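Side-chain contact in glycerol-3-phosphate dehydrogenase [NAD(+)] (Dunaliella salina, PDB 6IUY), which probably interconverts dihydroxyacetone phosphate and glycerol 3-phosphate with NAD(H), and carries a haloacid dehalogenase-like phosphatase domain for release of glycerol: residues 38-43 with 112-117. Sequence-based numbering, arbitrary orientation.
With MG (magnesium ion), chain F.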
loop_
_atom_site.group_PDB
_atom_site.type_symbol
_atom_site.label_atom_id
_atom_site.label_comp_id
_atom_site.label_asym_id
_atom_site.label_seq_id
_atom_site.Cartn_x
_atom_site.Cartn_y
_atom_site.Cartn_z
ATOM N N VAL A 38 -2.299 -23.250 -29.694
ATOM C CA VAL A 38 -2.410 -23.977 -30.958
ATOM C C VAL A 38 -1.007 -24.323 -31.477
ATOM O O VAL A 38 -0.174 -23.428 -31.680
ATOM C CB VAL A 38 -3.163 -23.141 -32.023
ATOM C CG1 VAL A 38 -3.433 -23.960 -33.268
ATOM C CG2 VAL A 38 -4.464 -22.596 -31.453
ATOM N N CYS A 39 -0.742 -25.612 -31.690
ATOM C CA CYS A 39 0.553 -26.042 -32.229
ATOM C C CYS A 39 0.475 -26.385 -33.721
ATOM O O CYS A 39 -0.362 -27.191 -34.145
ATOM C CB CYS A 39 1.077 -27.236 -31.440
ATOM S SG CYS A 39 1.125 -26.951 -29.662
ATOM N N PHE A 40 1.342 -25.772 -34.522
ATOM C CA PHE A 40 1.297 -25.996 -35.958
ATOM C C PHE A 40 2.475 -26.851 -36.414
ATOM O O PHE A 40 3.627 -26.586 -36.047
ATOM C CB PHE A 40 1.306 -24.673 -36.731
ATOM C CG PHE A 40 -0.000 -23.930 -36.699
ATOM C CD1 PHE A 40 -0.404 -23.252 -35.557
ATOM C CD2 PHE A 40 -0.807 -23.872 -37.824
ATOM C CE1 PHE A 40 -1.604 -22.556 -35.529
ATOM C CE2 PHE A 40 -2.008 -23.180 -37.806
ATOM C CZ PHE A 40 -2.411 -22.520 -36.657
ATOM N N ASP A 41 2.184 -27.863 -37.224
ATOM C CA ASP A 41 3.235 -28.572 -37.938
ATOM C C ASP A 41 3.735 -27.620 -39.001
ATOM O O ASP A 41 2.969 -26.788 -39.471
ATOM C CB ASP A 41 2.718 -29.871 -38.557
ATOM C CG ASP A 41 3.760 -30.565 -39.432
ATOM O OD1 ASP A 41 4.872 -30.880 -38.941
ATOM O OD2 ASP A 41 3.462 -30.774 -40.620
ATOM N N VAL A 42 5.013 -27.712 -39.364
ATOM C CA VAL A 42 5.571 -26.857 -40.408
ATOM C C VAL A 42 5.256 -27.377 -41.810
ATOM O O VAL A 42 4.502 -26.755 -42.573
ATOM C CB VAL A 42 7.096 -26.729 -40.262
ATOM C CG1 VAL A 42 7.697 -26.076 -41.489
ATOM C CG2 VAL A 42 7.438 -25.932 -39.021
ATOM N N ASP A 43 5.824 -28.541 -42.125
ATOM C CA ASP A 43 5.745 -29.134 -43.459
ATOM C C ASP A 43 4.331 -29.477 -43.938
ATOM O O ASP A 43 3.698 -30.422 -43.457
ATOM C CB ASP A 43 6.622 -30.385 -43.504
ATOM C CG ASP A 43 8.091 -30.062 -43.308
ATOM O OD1 ASP A 43 8.618 -30.291 -42.196
ATOM O OD2 ASP A 43 8.708 -29.551 -44.264
ATOM N N PRO A 112 -1.557 -19.741 -48.057
ATOM C CA PRO A 112 -2.369 -18.533 -47.885
ATOM C C PRO A 112 -3.319 -18.649 -46.694
ATOM O O PRO A 112 -3.825 -19.734 -46.396
ATOM C CB PRO A 112 -3.137 -18.417 -49.219
ATOM C CG PRO A 112 -2.934 -19.718 -49.924
ATOM C CD PRO A 112 -1.636 -20.277 -49.427
ATOM N N GLY A 113 -3.521 -17.528 -46.008
ATOM C CA GLY A 113 -4.405 -17.471 -44.866
ATOM C C GLY A 113 -3.777 -17.870 -43.537
ATOM O O GLY A 113 -4.400 -17.689 -42.488
ATOM N N VAL A 114 -2.560 -18.407 -43.555
ATOM C CA VAL A 114 -1.998 -18.929 -42.318
ATOM C C VAL A 114 -1.370 -17.812 -41.476
ATOM O O VAL A 114 -1.477 -17.833 -40.251
ATOM C CB VAL A 114 -0.959 -20.044 -42.576
ATOM C CG1 VAL A 114 0.368 -19.459 -43.082
ATOM C CG2 VAL A 114 -0.752 -20.861 -41.307
ATOM N N GLU A 115 -0.742 -16.840 -42.132
ATOM C CA GLU A 115 -0.237 -15.655 -41.441
ATOM C C GLU A 115 -1.369 -14.904 -40.750
ATOM O O GLU A 115 -1.252 -14.537 -39.587
ATOM C CB GLU A 115 0.484 -14.717 -42.405
ATOM C CG GLU A 115 1.502 -15.396 -43.296
ATOM C CD GLU A 115 2.118 -14.432 -44.291
ATOM O OE1 GLU A 115 2.734 -13.434 -43.851
ATOM O OE2 GLU A 115 1.966 -14.665 -45.511
ATOM N N ASN A 116 -2.470 -14.686 -41.464
ATOM C CA ASN A 116 -3.637 -14.044 -40.863
ATOM C C ASN A 116 -4.200 -14.840 -39.687
ATOM O O ASN A 116 -4.663 -14.261 -38.709
ATOM C CB ASN A 116 -4.755 -13.820 -41.899
ATOM C CG ASN A 116 -4.424 -12.730 -42.889
ATOM O OD1 ASN A 116 -3.488 -11.956 -42.689
ATOM N ND2 ASN A 116 -5.197 -12.658 -43.974
ATOM N N LEU A 117 -4.187 -16.166 -39.788
ATOM C CA LEU A 117 -4.707 -16.997 -38.710
ATOM C C LEU A 117 -3.817 -16.938 -37.468
ATOM O O LEU A 117 -4.305 -16.797 -36.344
ATOM C CB LEU A 117 -4.848 -18.442 -39.166
ATOM C CG LEU A 117 -5.111 -19.428 -38.033
ATOM C CD1 LEU A 117 -6.328 -19.010 -37.237
ATOM C CD2 LEU A 117 -5.313 -20.816 -38.614
HETATM MG MG MG F . 3.688 -32.144 -42.255
#
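Phe40 meets Leu117 and Val114 in a small, buried, wholly apolar contact. The tighter part is at the outer end of the ring. Leu117 CD2 lies at the ring edge, close to its plane, 3.9 Å from Phe40 CZ. In Leu117, chi1 of 168° sets CG opposite the backbone N, and chi2 of 55° then places the CD2 methyl at that edge. The looser part is at Val114. Its CG2 comes obliquely to the ring and stays 4.4 Å from Phe40 CE2. Before Val114 the chain reaches the solvent side: Gly113 is partly exposed and Pro112 exposed. Gly113 is the N-cap residue, and its O accepts a bond from Leu117 N at 3.1 Å, which closes the first helical turn.

Past Phe40 the chain enters the magnesium site. Asp41 OD2 and Asp43 O each bind the magnesium ion at 2.1 Å. Asp206 is the third protein ligand, and Lys185 forms a salt bridge with Asp41 OD1. The DxDx(T/V) pattern at the strand end fits the haloacid dehalogenase fold. Through Phe40, Leu117 and Val114, the contact packs helix 114-123 against the strand that carries the metal-binding loop. Strand 37-40 runs parallel between strands 127-131 and 201-205 of the sheet. Helix 247-251 also packs on the helix, with Tyr247 touching both Val114 and Leu117.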